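Quinone reductase (Klebsiella pneumoniae subsp. pneumoniae, PDB 4GI5) binds FAD and probably catalyses the NAD(P)H-dependent reduction of quinones, with a flavodoxin-like fold and a flavin site built between two subunits. Local coordinates at residues B[64-69]-B[100-105]; B[60-65]-B[128-133]; B[85-90]-B[139-144]; B[91-94]-B[98-101]. One frame throughout, in Å; residues are numbered along the deposited sequence.

Contact 1 of 4, residues B[64-69]-B[100-105]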
loop_
_atom_site.group_PDB
_atom_site.type_symbol
_atom_site.label_atom_id
_atom_site.label_comp_id
_atom_site.label_asym_id
_atom_site.label_seq_id
_atom_site.Cartn_x
_atom_site.Cartn_y
_atom_site.Cartn_z
HETATM N N MSE B 64 2.138 -8.499 19.290
HETATM C CA MSE B 64 0.978 -7.920 19.981
HETATM C C MSE B 64 -0.356 -8.511 19.428
HETATM O O MSE B 64 -1.390 -8.135 19.862
HETATM C CB MSE B 64 0.937 -6.384 19.767
HETATM C CG MSE B 64 2.088 -5.700 20.386
HETATM SE SE MSE B 64 2.061 -3.853 19.414
HETATM C CE MSE B 64 1.591 -3.735 21.114
ATOM N N ARG B 65 -0.302 -9.355 18.411
ATOM C CA ARG B 65 -1.464 -9.930 17.691
ATOM C C ARG B 65 -2.383 -8.759 17.252
ATOM O O ARG B 65 -3.561 -8.689 17.476
ATOM C CB ARG B 65 -2.243 -10.935 18.543
ATOM C CG ARG B 65 -1.309 -12.027 19.110
ATOM C CD ARG B 65 -2.039 -12.891 20.145
ATOM N NE ARG B 65 -2.911 -13.789 19.403
ATOM C CZ ARG B 65 -4.255 -13.747 19.340
ATOM N NH1 ARG B 65 -4.985 -12.836 20.006
ATOM N NH2 ARG B 65 -4.885 -14.642 18.579
ATOM N N TRP B 66 -1.750 -7.797 16.647
ATOM C CA TRP B 66 -2.409 -6.528 16.284
ATOM C C TRP B 66 -3.593 -6.815 15.337
ATOM O O TRP B 66 -3.427 -7.493 14.320
ATOM C CB TRP B 66 -1.368 -5.660 15.543
ATOM C CG TRP B 66 -1.973 -4.315 15.131
ATOM C CD1 TRP B 66 -2.360 -3.942 13.835
ATOM C CD2 TRP B 66 -2.321 -3.233 15.974
ATOM N NE1 TRP B 66 -2.926 -2.719 13.879
ATOM C CE2 TRP B 66 -2.971 -2.264 15.178
ATOM C CE3 TRP B 66 -2.215 -2.997 17.361
ATOM C CZ2 TRP B 66 -3.419 -1.045 15.683
ATOM C CZ3 TRP B 66 -2.659 -1.741 17.854
ATOM C CH2 TRP B 66 -3.280 -0.815 17.058
ATOM N N LYS B 67 -4.756 -6.231 15.619
ATOM C CA LYS B 67 -5.889 -6.366 14.774
ATOM C C LYS B 67 -5.781 -5.495 13.514
ATOM O O LYS B 67 -5.646 -4.277 13.660
ATOM C CB LYS B 67 -7.172 -5.929 15.525
ATOM C CG LYS B 67 -8.470 -5.948 14.736
ATOM C CD LYS B 67 -9.733 -5.561 15.539
ATOM C CE LYS B 67 -10.925 -5.189 14.619
ATOM N NZ LYS B 67 -11.920 -4.651 15.502
ATOM N N ALA B 68 -5.790 -6.122 12.355
ATOM C CA ALA B 68 -5.543 -5.307 11.125
ATOM C C ALA B 68 -6.742 -4.653 10.449
ATOM O O ALA B 68 -6.561 -3.622 9.817
ATOM C CB ALA B 68 -4.862 -6.207 10.087
ATOM N N GLY B 69 -7.940 -5.213 10.538
ATOM C CA GLY B 69 -9.098 -4.801 9.800
ATOM C C GLY B 69 -9.913 -3.799 10.547
ATOM O O GLY B 69 -10.588 -4.183 11.517
ATOM N N SER B 100 -11.163 1.755 20.704
ATOM C CA SER B 100 -10.596 0.594 21.363
ATOM C C SER B 100 -9.255 0.866 22.016
ATOM O O SER B 100 -8.436 1.685 21.540
ATOM C CB SER B 100 -10.621 -0.651 20.482
ATOM O OG SER B 100 -9.971 -0.382 19.347
ATOM N N ALA B 101 -8.971 0.152 23.117
ATOM C CA ALA B 101 -7.784 0.481 23.908
ATOM C C ALA B 101 -6.470 0.263 23.195
ATOM O O ALA B 101 -5.541 0.975 23.492
ATOM C CB ALA B 101 -7.787 -0.359 25.192
ATOM N N ASP B 102 -6.391 -0.718 22.277
ATOM C CA ASP B 102 -5.162 -0.920 21.438
ATOM C C ASP B 102 -4.829 0.340 20.639
ATOM O O ASP B 102 -3.669 0.761 20.606
ATOM C CB ASP B 102 -5.306 -2.201 20.551
ATOM C CG ASP B 102 -6.433 -2.183 19.586
ATOM O OD1 ASP B 102 -7.502 -1.484 19.713
ATOM O OD2 ASP B 102 -6.359 -3.030 18.631
ATOM N N ILE B 103 -5.839 0.927 20.019
ATOM C CA ILE B 103 -5.700 2.189 19.263
ATOM C C ILE B 103 -5.197 3.295 20.123
ATOM O O ILE B 103 -4.242 4.008 19.807
ATOM C CB ILE B 103 -7.001 2.541 18.542
ATOM C CG1 ILE B 103 -7.319 1.498 17.487
ATOM C CG2 ILE B 103 -6.960 3.980 17.990
ATOM C CD1 ILE B 103 -8.699 1.582 16.818
ATOM N N VAL B 104 -5.838 3.443 21.276
ATOM C CA VAL B 104 -5.475 4.558 22.167
ATOM C C VAL B 104 -4.019 4.433 22.600
ATOM O O VAL B 104 -3.267 5.393 22.602
ATOM C CB VAL B 104 -6.415 4.525 23.420
ATOM C CG1 VAL B 104 -5.918 5.532 24.481
ATOM C CG2 VAL B 104 -7.813 4.861 23.017
ATOM N N ALA B 105 -3.541 3.249 22.912
ATOM C CA ALA B 105 -2.150 3.068 23.362
ATOM C C ALA B 105 -1.133 3.399 22.273
ATOM O O ALA B 105 -0.093 4.005 22.537
ATOM C CB ALA B 105 -1.960 1.631 23.876
HETATM O O HOH W 1 -5.048 -5.275 18.324
#

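Contact 2 of 4, residues B[60-65]-B[128-133]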
loop_
_atom_site.group_PDB
_atom_site.type_symbol
_atom_site.label_atom_id
_atom_site.label_comp_id
_atom_site.label_asym_id
_atom_site.label_seq_id
_atom_site.Cartn_x
_atom_site.Cartn_y
_atom_site.Cartn_z
ATOM N N ASP B 60 5.665 -4.158 18.176
ATOM C CA ASP B 60 5.923 -5.328 17.413
ATOM C C ASP B 60 4.577 -5.910 17.091
ATOM O O ASP B 60 3.866 -6.578 17.915
ATOM C CB ASP B 60 6.849 -6.280 18.205
ATOM C CG ASP B 60 7.099 -7.578 17.481
ATOM O OD1 ASP B 60 6.341 -8.081 16.559
ATOM O OD2 ASP B 60 8.130 -8.233 17.880
ATOM N N LEU B 61 4.078 -5.581 15.890
ATOM C CA LEU B 61 2.677 -5.885 15.589
ATOM C C LEU B 61 2.254 -7.344 15.619
ATOM O O LEU B 61 1.198 -7.647 16.202
ATOM C CB LEU B 61 2.299 -5.278 14.219
ATOM C CG LEU B 61 2.556 -3.779 14.143
ATOM C CD1 LEU B 61 2.252 -3.258 12.708
ATOM C CD2 LEU B 61 1.811 -2.940 15.165
ATOM N N TYR B 62 3.094 -8.222 15.108
ATOM C CA TYR B 62 2.806 -9.644 15.163
ATOM C C TYR B 62 2.827 -10.135 16.676
ATOM O O TYR B 62 1.911 -10.913 17.046
ATOM C CB TYR B 62 3.713 -10.450 14.318
ATOM C CG TYR B 62 3.301 -10.482 12.863
ATOM C CD1 TYR B 62 2.322 -11.381 12.406
ATOM C CD2 TYR B 62 3.888 -9.637 11.926
ATOM C CE1 TYR B 62 1.996 -11.440 11.019
ATOM C CE2 TYR B 62 3.549 -9.651 10.605
ATOM C CZ TYR B 62 2.663 -10.575 10.157
ATOM O OH TYR B 62 2.403 -10.726 8.786
ATOM N N ALA B 63 3.787 -9.647 17.425
ATOM C CA ALA B 63 3.929 -10.125 18.869
ATOM C C ALA B 63 2.712 -9.665 19.621
ATOM O O ALA B 63 2.197 -10.388 20.507
ATOM C CB ALA B 63 5.224 -9.608 19.444
HETATM N N MSE B 64 2.138 -8.499 19.290
HETATM C CA MSE B 64 0.978 -7.920 19.981
HETATM C C MSE B 64 -0.356 -8.511 19.428
HETATM O O MSE B 64 -1.390 -8.135 19.862
HETATM C CB MSE B 64 0.937 -6.384 19.767
HETATM C CG MSE B 64 2.088 -5.700 20.386
HETATM SE SE MSE B 64 2.061 -3.853 19.414
HETATM C CE MSE B 64 1.591 -3.735 21.114
ATOM N N ARG B 65 -0.302 -9.355 18.411
ATOM C CA ARG B 65 -1.464 -9.930 17.691
ATOM C C ARG B 65 -2.383 -8.759 17.252
ATOM O O ARG B 65 -3.561 -8.689 17.476
ATOM C CB ARG B 65 -2.243 -10.935 18.543
ATOM C CG ARG B 65 -1.309 -12.027 19.110
ATOM C CD ARG B 65 -2.039 -12.891 20.145
ATOM N NE ARG B 65 -2.911 -13.789 19.403
ATOM C CZ ARG B 65 -4.255 -13.747 19.340
ATOM N NH1 ARG B 65 -4.985 -12.836 20.006
ATOM N NH2 ARG B 65 -4.885 -14.642 18.579
ATOM N N PRO B 128 3.529 -4.682 4.630
ATOM C CA PRO B 128 2.720 -5.880 5.041
ATOM C C PRO B 128 1.332 -5.419 5.549
ATOM O O PRO B 128 1.213 -4.364 6.175
ATOM C CB PRO B 128 3.547 -6.506 6.174
ATOM C CG PRO B 128 4.959 -6.080 5.812
ATOM C CD PRO B 128 4.835 -4.660 5.356
ATOM N N ALA B 129 0.309 -6.205 5.268
ATOM C CA ALA B 129 -1.024 -5.898 5.735
ATOM C C ALA B 129 -1.151 -5.495 7.188
ATOM O O ALA B 129 -1.936 -4.609 7.535
ATOM C CB ALA B 129 -1.978 -7.009 5.403
ATOM N N ILE B 130 -0.453 -6.172 8.090
ATOM C CA ILE B 130 -0.636 -5.890 9.491
ATOM C C ILE B 130 -0.200 -4.442 9.842
ATOM O O ILE B 130 -0.829 -3.784 10.682
ATOM C CB ILE B 130 0.099 -6.939 10.398
ATOM C CG1 ILE B 130 -0.405 -6.857 11.820
ATOM C CG2 ILE B 130 1.565 -6.781 10.368
ATOM C CD1 ILE B 130 0.093 -8.074 12.655
HETATM N N MSE B 131 0.814 -3.972 9.130
HETATM C CA MSE B 131 1.318 -2.579 9.286
HETATM C C MSE B 131 0.320 -1.598 8.656
HETATM O O MSE B 131 0.039 -0.528 9.218
HETATM C CB MSE B 131 2.763 -2.252 8.784
HETATM C CG MSE B 131 3.358 -0.866 9.438
HETATM SE SE MSE B 131 4.998 -0.819 8.471
HETATM C CE MSE B 131 5.813 -1.405 10.257
ATOM N N LYS B 132 -0.179 -1.910 7.478
ATOM C CA LYS B 132 -1.228 -1.084 6.881
ATOM C C LYS B 132 -2.429 -1.017 7.816
ATOM O O LYS B 132 -3.081 0.024 7.933
ATOM C CB LYS B 132 -1.689 -1.682 5.583
ATOM C CG LYS B 132 -2.766 -0.876 4.813
ATOM C CD LYS B 132 -2.167 0.491 4.475
ATOM C CE LYS B 132 -3.110 1.434 3.871
ATOM N NZ LYS B 132 -4.555 1.397 3.828
ATOM N N GLY B 133 -2.715 -2.080 8.543
ATOM C CA GLY B 133 -3.811 -2.037 9.505
ATOM C C GLY B 133 -3.559 -1.191 10.742
ATOM O O GLY B 133 -4.507 -0.633 11.274
HETATM O O HOH W 2 1.068 -8.574 7.523
#

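Contact 3 of 4, residues B[85-90]-B[139-144]. With FAD (flavin-adenine dinucleotide), chain C.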
loop_
_atom_site.group_PDB
_atom_site.type_symbol
_atom_site.label_atom_id
_atom_site.label_comp_id
_atom_site.label_asym_id
_atom_site.label_seq_id
_atom_site.Cartn_x
_atom_site.Cartn_y
_atom_site.Cartn_z
ATOM N N ARG B 85 -20.047 4.377 9.737
ATOM C CA ARG B 85 -19.208 4.907 8.639
ATOM C C ARG B 85 -17.768 4.995 9.111
ATOM O O ARG B 85 -17.485 5.535 10.178
ATOM C CB ARG B 85 -19.636 6.234 8.202
ATOM C CG ARG B 85 -21.024 6.155 7.481
ATOM C CD ARG B 85 -21.493 7.499 7.075
ATOM N NE ARG B 85 -20.622 8.139 6.071
ATOM C CZ ARG B 85 -20.692 9.418 5.772
ATOM N NH1 ARG B 85 -21.643 10.151 6.292
ATOM N NH2 ARG B 85 -19.884 9.953 4.904
ATOM N N PRO B 86 -16.852 4.373 8.322
ATOM C CA PRO B 86 -15.437 4.494 8.744
ATOM C C PRO B 86 -14.975 5.880 9.141
ATOM O O PRO B 86 -14.244 6.023 10.102
ATOM C CB PRO B 86 -14.684 3.989 7.470
ATOM C CG PRO B 86 -15.597 3.013 6.834
ATOM C CD PRO B 86 -16.998 3.577 7.109
ATOM N N THR B 87 -15.413 6.852 8.418
ATOM C CA THR B 87 -15.006 8.205 8.725
ATOM C C THR B 87 -15.686 8.791 10.000
ATOM O O THR B 87 -15.059 9.137 10.966
ATOM C CB THR B 87 -15.228 9.146 7.558
ATOM O OG1 THR B 87 -16.579 9.079 7.073
ATOM C CG2 THR B 87 -14.308 8.851 6.335
ATOM N N LEU B 88 -16.983 8.989 9.922
ATOM C CA LEU B 88 -17.670 9.741 10.968
ATOM C C LEU B 88 -17.673 9.006 12.267
ATOM O O LEU B 88 -17.781 9.669 13.339
ATOM C CB LEU B 88 -19.126 10.059 10.549
ATOM C CG LEU B 88 -19.182 11.032 9.346
ATOM C CD1 LEU B 88 -20.643 11.540 9.171
ATOM C CD2 LEU B 88 -18.310 12.236 9.486
ATOM N N ASP B 89 -17.647 7.704 12.273
ATOM C CA ASP B 89 -17.615 6.940 13.499
ATOM C C ASP B 89 -16.284 7.064 14.208
ATOM O O ASP B 89 -16.208 7.179 15.441
ATOM C CB ASP B 89 -18.173 5.528 13.415
ATOM C CG ASP B 89 -19.694 5.586 13.281
ATOM O OD1 ASP B 89 -20.144 5.732 12.193
ATOM O OD2 ASP B 89 -20.402 5.486 14.294
ATOM N N SER B 90 -15.215 7.204 13.446
ATOM C CA SER B 90 -13.912 7.605 14.021
ATOM C C SER B 90 -13.946 8.987 14.593
ATOM O O SER B 90 -13.404 9.213 15.683
ATOM C CB SER B 90 -12.782 7.472 12.946
ATOM O OG SER B 90 -11.542 7.869 13.567
ATOM N N TYR B 139 -4.685 5.937 12.723
ATOM C CA TYR B 139 -4.721 7.273 12.153
ATOM C C TYR B 139 -6.150 7.767 12.112
ATOM O O TYR B 139 -6.795 7.853 11.066
ATOM C CB TYR B 139 -4.099 7.255 10.720
ATOM C CG TYR B 139 -2.653 7.481 10.646
ATOM C CD1 TYR B 139 -1.794 7.249 11.722
ATOM C CD2 TYR B 139 -2.059 7.850 9.410
ATOM C CE1 TYR B 139 -0.446 7.457 11.680
ATOM C CE2 TYR B 139 -0.693 8.064 9.340
ATOM C CZ TYR B 139 0.141 7.959 10.455
ATOM O OH TYR B 139 1.461 8.199 10.249
ATOM N N ALA B 140 -6.699 8.064 13.271
ATOM C CA ALA B 140 -8.106 8.466 13.384
ATOM C C ALA B 140 -8.465 9.894 12.873
ATOM O O ALA B 140 -7.623 10.783 12.808
ATOM C CB ALA B 140 -8.488 8.369 14.908
ATOM N N TRP B 141 -9.747 10.062 12.679
ATOM C CA TRP B 141 -10.338 11.336 12.346
ATOM C C TRP B 141 -10.264 12.267 13.541
ATOM O O TRP B 141 -10.827 11.903 14.581
ATOM C CB TRP B 141 -11.744 11.190 11.854
ATOM C CG TRP B 141 -12.360 12.535 11.428
ATOM C CD1 TRP B 141 -12.424 13.758 12.191
ATOM C CD2 TRP B 141 -13.005 12.838 10.211
ATOM N NE1 TRP B 141 -13.027 14.736 11.472
ATOM C CE2 TRP B 141 -13.440 14.202 10.285
ATOM C CE3 TRP B 141 -13.281 12.107 9.108
ATOM C CZ2 TRP B 141 -14.106 14.825 9.263
ATOM C CZ3 TRP B 141 -13.945 12.714 8.066
ATOM C CH2 TRP B 141 -14.352 14.071 8.147
ATOM N N GLY B 142 -9.523 13.335 13.474
ATOM C CA GLY B 142 -9.247 14.208 14.632
ATOM C C GLY B 142 -7.830 14.042 15.082
ATOM O O GLY B 142 -7.368 14.841 15.914
ATOM N N PHE B 143 -7.104 12.984 14.583
ATOM C CA PHE B 143 -5.765 12.641 15.049
ATOM C C PHE B 143 -4.802 12.812 13.850
ATOM O O PHE B 143 -3.981 13.715 13.787
ATOM C CB PHE B 143 -5.730 11.227 15.611
ATOM C CG PHE B 143 -4.401 10.846 16.205
ATOM C CD1 PHE B 143 -3.941 11.478 17.356
ATOM C CD2 PHE B 143 -3.629 9.851 15.654
ATOM C CE1 PHE B 143 -2.768 11.122 17.922
ATOM C CE2 PHE B 143 -2.467 9.448 16.271
ATOM C CZ PHE B 143 -2.015 10.138 17.388
ATOM N N ALA B 144 -4.961 11.967 12.835
ATOM C CA ALA B 144 -4.145 12.050 11.615
ATOM C C ALA B 144 -4.742 12.712 10.405
ATOM O O ALA B 144 -4.030 13.106 9.451
ATOM C CB ALA B 144 -3.684 10.639 11.223
HETATM P PA FAD C . -19.817 5.622 3.265
HETATM O O1A FAD C . -20.510 4.375 3.525
HETATM O O2A FAD C . -19.139 6.388 4.358
HETATM O O5B FAD C . -20.859 6.562 2.485
HETATM C C5B FAD C . -20.431 7.780 1.902
HETATM C C4B FAD C . -21.606 8.606 1.524
HETATM O O4B FAD C . -22.294 7.973 0.459
HETATM C C3B FAD C . -22.546 8.731 2.724
HETATM O O3B FAD C . -22.847 10.136 2.701
HETATM C C2B FAD C . -23.706 7.899 2.265
HETATM O O2B FAD C . -24.939 8.334 2.860
HETATM C C1B FAD C . -23.689 8.010 0.762
HETATM N N9A FAD C . -24.430 6.855 0.179
HETATM C C8A FAD C . -24.440 5.474 0.511
HETATM N N7A FAD C . -25.265 4.762 -0.255
HETATM C C5A FAD C . -25.810 5.717 -0.982
HETATM C C6A FAD C . -26.918 5.595 -1.940
HETATM N N6A FAD C . -27.345 4.301 -2.061
HETATM N N1A FAD C . -27.364 6.692 -2.606
HETATM C C2A FAD C . -26.868 7.856 -2.303
HETATM N N3A FAD C . -25.799 7.960 -1.415
HETATM C C4A FAD C . -25.259 6.965 -0.812
HETATM N N1 FAD C . -9.787 9.363 0.629
HETATM C C2 FAD C . -8.813 9.722 -0.189
HETATM O O2 FAD C . -9.073 10.356 -1.225
HETATM N N3 FAD C . -7.534 9.275 -0.033
HETATM C C4 FAD C . -7.169 8.692 1.131
HETATM O O4 FAD C . -5.981 8.313 1.287
HETATM C C4X FAD C . -8.136 8.331 2.090
HETATM N N5 FAD C . -7.742 7.751 3.300
HETATM C C5X FAD C . -8.768 7.267 4.144
HETATM C C6 FAD C . -8.415 6.479 5.266
HETATM C C7 FAD C . -9.429 6.042 6.123
HETATM C C7M FAD C . -9.053 5.158 7.260
HETATM C C8 FAD C . -10.793 6.413 5.855
HETATM C C8M FAD C . -11.927 5.888 6.726
HETATM C C9 FAD C . -11.170 7.160 4.750
HETATM C C9A FAD C . -10.134 7.610 3.887
HETATM N N10 FAD C . -10.464 8.332 2.705
HETATM C C10 FAD C . -9.488 8.725 1.787
HETATM C "C1'" FAD C . -11.844 8.547 2.326
HETATM C "C2'" FAD C . -12.424 7.239 1.784
HETATM O "O2'" FAD C . -11.862 6.841 0.514
HETATM C "C3'" FAD C . -13.944 7.442 1.637
HETATM O "O3'" FAD C . -14.428 7.550 2.991
HETATM C "C4'" FAD C . -14.628 6.193 1.028
HETATM O "O4'" FAD C . -14.271 6.112 -0.362
HETATM C "C5'" FAD C . -16.174 6.281 1.143
HETATM O "O5'" FAD C . -16.752 5.045 0.733
HETATM P P FAD C . -17.628 4.259 1.868
HETATM O O1P FAD C . -18.223 3.021 1.171
HETATM O O2P FAD C . -16.894 4.062 3.123
HETATM O O3P FAD C . -18.719 5.420 2.043
#

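Contact 4 of 4, residues B[91-94]-B[98-101]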
loop_
_atom_site.group_PDB
_atom_site.type_symbol
_atom_site.label_atom_id
_atom_site.label_comp_id
_atom_site.label_asym_id
_atom_site.label_seq_id
_atom_site.Cartn_x
_atom_site.Cartn_y
_atom_site.Cartn_z
ATOM N N LYS B 91 -14.506 9.923 13.868
ATOM C CA LYS B 91 -14.552 11.332 14.301
ATOM C C LYS B 91 -15.212 11.361 15.733
ATOM O O LYS B 91 -14.665 11.967 16.683
ATOM C CB LYS B 91 -15.408 12.124 13.401
ATOM C CG LYS B 91 -15.601 13.563 13.861
ATOM C CD LYS B 91 -16.397 14.411 12.878
ATOM C CE LYS B 91 -16.626 15.791 13.555
ATOM N NZ LYS B 91 -17.413 16.479 12.546
ATOM N N GLN B 92 -16.309 10.662 15.858
ATOM C CA GLN B 92 -16.991 10.587 17.193
ATOM C C GLN B 92 -16.192 9.805 18.231
ATOM O O GLN B 92 -16.040 10.297 19.361
ATOM C CB GLN B 92 -18.415 10.045 17.062
ATOM C CG GLN B 92 -19.063 10.083 18.456
ATOM C CD GLN B 92 -20.432 9.479 18.481
ATOM O OE1 GLN B 92 -20.650 8.244 18.279
ATOM N NE2 GLN B 92 -21.386 10.354 18.696
ATOM N N ALA B 93 -15.632 8.641 17.884
ATOM C CA ALA B 93 -14.866 7.849 18.835
ATOM C C ALA B 93 -13.679 8.570 19.376
ATOM O O ALA B 93 -13.370 8.513 20.604
ATOM C CB ALA B 93 -14.426 6.557 18.248
ATOM N N PHE B 94 -12.971 9.272 18.505
ATOM C CA PHE B 94 -11.787 9.990 18.921
ATOM C C PHE B 94 -12.219 11.202 19.825
ATOM O O PHE B 94 -11.569 11.440 20.850
ATOM C CB PHE B 94 -10.986 10.535 17.738
ATOM C CG PHE B 94 -9.730 11.241 18.145
ATOM C CD1 PHE B 94 -8.605 10.509 18.422
ATOM C CD2 PHE B 94 -9.681 12.578 18.284
ATOM C CE1 PHE B 94 -7.458 11.079 18.864
ATOM C CE2 PHE B 94 -8.484 13.218 18.678
ATOM C CZ PHE B 94 -7.413 12.449 19.031
ATOM N N THR B 98 -13.915 6.917 23.018
ATOM C CA THR B 98 -14.382 5.555 23.005
ATOM C C THR B 98 -13.631 4.577 22.146
ATOM O O THR B 98 -14.087 3.458 21.893
ATOM C CB THR B 98 -15.885 5.500 22.625
ATOM O OG1 THR B 98 -16.159 5.971 21.282
ATOM C CG2 THR B 98 -16.799 6.423 23.626
ATOM N N GLN B 99 -12.536 5.013 21.547
ATOM C CA GLN B 99 -11.827 4.104 20.683
ATOM C C GLN B 99 -11.381 2.858 21.420
ATOM O O GLN B 99 -11.052 2.928 22.654
ATOM C CB GLN B 99 -10.561 4.768 20.062
ATOM C CG GLN B 99 -10.867 6.056 19.334
ATOM C CD GLN B 99 -9.534 6.759 18.935
ATOM O OE1 GLN B 99 -9.209 6.980 17.714
ATOM N NE2 GLN B 99 -8.813 7.199 19.942
ATOM N N SER B 100 -11.163 1.755 20.704
ATOM C CA SER B 100 -10.596 0.594 21.363
ATOM C C SER B 100 -9.255 0.866 22.016
ATOM O O SER B 100 -8.436 1.685 21.540
ATOM C CB SER B 100 -10.621 -0.651 20.482
ATOM O OG SER B 100 -9.971 -0.382 19.347
ATOM N N ALA B 101 -8.971 0.152 23.117
ATOM C CA ALA B 101 -7.784 0.481 23.908
ATOM C C ALA B 101 -6.470 0.263 23.195
ATOM O O ALA B 101 -5.541 0.975 23.492
ATOM C CB ALA B 101 -7.787 -0.359 25.192
HETATM O O HOH W 3 -18.176 7.357 20.321
#

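Contact 1 of 4, residues B[64-69]-B[100-105]
Trp-66 and Asp-102 carry most of this contact, in which the rim of an indole meets the first turn of a helix. The two side chains cross at about a right angle, and Trp-66 CZ3 approaches Asp-102 CB to 3.8 Å. The carboxylate leans over one indole face, its OD2 lying above CZ3 and CH2 near the rim, while the backbone O of Asp-102 sits in the ring plane at the edge. Asp-102 has its CG between the backbone N and the carbonyl carbon (chi1 61°), which brings the carboxylate back to the start of its helix, where OD1 accepts a 2.7 Å hydrogen bond from Ser-100 OG. OD2 is also gripped: a water over the same indole face donates to it at 2.6 Å and accepts from Lys-67 N at 2.9 Å, and Arg-137 completes a salt bridge. Lys-67 passes with its CB 4.3 Å from Asp-102 OD2, but its ammonium group is salt-bridged to Asp-71 and Asp-74. The loop that follows strand 55-60 is thus laid against the beginning of helix 101-112, with Trp-134 and Arg-137 of helix 129-138 packing on Trp-66.

Contact 2 of 4, residues B[60-65]-B[128-133]
Ile-130 plugs the angle between Leu-61 and Tyr-62, and its branches touch them differently. Its CD1 stands over the centre of the Tyr-62 ring, 3.9 Å from the centroid and only 9° off the ring normal, a textbook CH-pi contact; CG2 instead presses on the ring atom Tyr-62 CE2 at 3.5 Å. With CG1 anti to the backbone N (chi1 -164°), Ile-130 can also bring CD1 to 3.9 Å from Leu-61 CB. Leu-61 extends past it, so that its CD1 reaches Met-131 CA at 3.6 Å, and lies close to the selenomethionine's CB.

The next shell is polar. A water links Tyr-62 OH, at 2.8 Å, to Ile-130 N, from which it accepts at 2.9 Å; this N-H lies in the first turn of helix 129-138, where no preceding helical carbonyl is available to it. On the other segment, Asp-60 OD1 accepts from Ala-63 N at 3.1 Å, an Asx motif, and a type I turn from Tyr-62 to Arg-65 follows, fixing the backbone that presents both side chains. The Tyr-62 side chain is about 5 Å from that of the FAD-binding His-31. Gly-69 of the second subunit packs on Tyr-62. Cohesion between the segments is apolar and dispersive; their polar link is a single water at the phenol, whose OH also bonds weakly to Tyr-70 O of the second subunit.

Contact 3 of 4, residues B[85-90]-B[139-144]
Trp-141 lies against the helix turn formed by Thr-87 and Ser-90, and its side chain can be followed outward from the backbone. At the root, Trp-141 N donates to Ser-90 OG over 3.0 Å with an N-H...O angle of 161°. The serine hydroxyl is delivered there because it stands trans to its own backbone N (chi1 -180°), and it also touches Ala-140 CB at 3.4 Å. Trp-141 CB is next, 3.7 Å from the same Ser-90 OG and close to the carbonyl O of Thr-87. Farther along, CE3 packs on that carbonyl O and on Thr-87 CB, and CZ3 approaches Thr-87 CB at 3.8 Å, the indole being set obliquely to the threonine. Past the contact, Tyr-145 meets the indole ring with its own.

Thr-87 also faces the cofactor, with CG2 3.6 Å from FAD O3', while Pro-86 CB rests on the flavin methyl C8M at 3.4 Å. Arg-85 reaches the pyrophosphate: its NE donates to FAD O2A over 2.9 Å, and its guanidinium has the ribose carbon C3B over the centre of one face and Leu-88 CG toward the rim of the other. The same FAD is hydrogen-bonded by His-31, Asn-38, Leu-122 and Asp-220 of the second subunit. The start of helix 86-96, backed by the 139-144 loop, therefore forms one wall of a flavin site shared across the dimer interface, as in other NAD(P)H:quinone oxidoreductases of this family.

Contact 4 of 4, residues B[91-94]-B[98-101]
Ala-93 and Thr-98 close the C-terminal end of helix 86-96, where the chain turns toward helix 101-112 within the flavodoxin-like fold. The bond between them, from Thr-98 N to Ala-93 O at 2.9 Å, spans five residues and is consistent with a Schellman motif; it falls on a lone pair in the carbonyl plane, with a C=O...N angle of 141°.

Around this backbone link the side chains take two quite different orientations. Phe-94 and Gln-99 run side by side and point the same way, yet the phenyl and amide planes are turned 85° apart. Gln-99 OE1 comes to the edge of the ring, in its plane, 3.6 Å from Phe-94 CD1, whereas NE2 approaches the ring obliquely. The extended chain of Gln-99 brings its amide to this position, with CG passing Ala-93 CB at 3.8 Å. NE2 is held by a hydrogen bond to Gln-107 of helix 101-112, so the amide ties the turn to the helix that follows.

Thr-98 lies on the other flank of the alanine. Its hydroxyl, placed between the backbone N and the carbonyl carbon (chi1 64°), nestles 3.3 Å from Ala-93 CA. It hydrogen-bonds Ser-75 O, and it accepts from a water at 2.6 Å; that water reaches on to Gln-92 OE1 by a weak 3.3 Å bond.

How the contacts relate
Contacts 2 and 3 are the more buried pair, contacts 1 and 4 the more peripheral. Contacts 1 and 2 start from one loop and abut, Trp-66 N probably bonding to Leu-61 O, yet their chemistry diverges: a carboxylate network in contact 1, hydrocarbon against a phenol ring in contact 2. Contacts 3 and 4 use successive turns of helix 86-96 and meet where Ala-140 CB touches Gln-99 OE1, but only contact 3 reaches the flavin. Contact 4 passes its second segment to contact 1 through Ser-100 and Ala-101. Direct hydrogen bonds cross contacts 3 and 4; contacts 1 and 2 have none and are bridged by water, and contact 4 adds a water link, weak at one end. All but contact 4 border the second subunit.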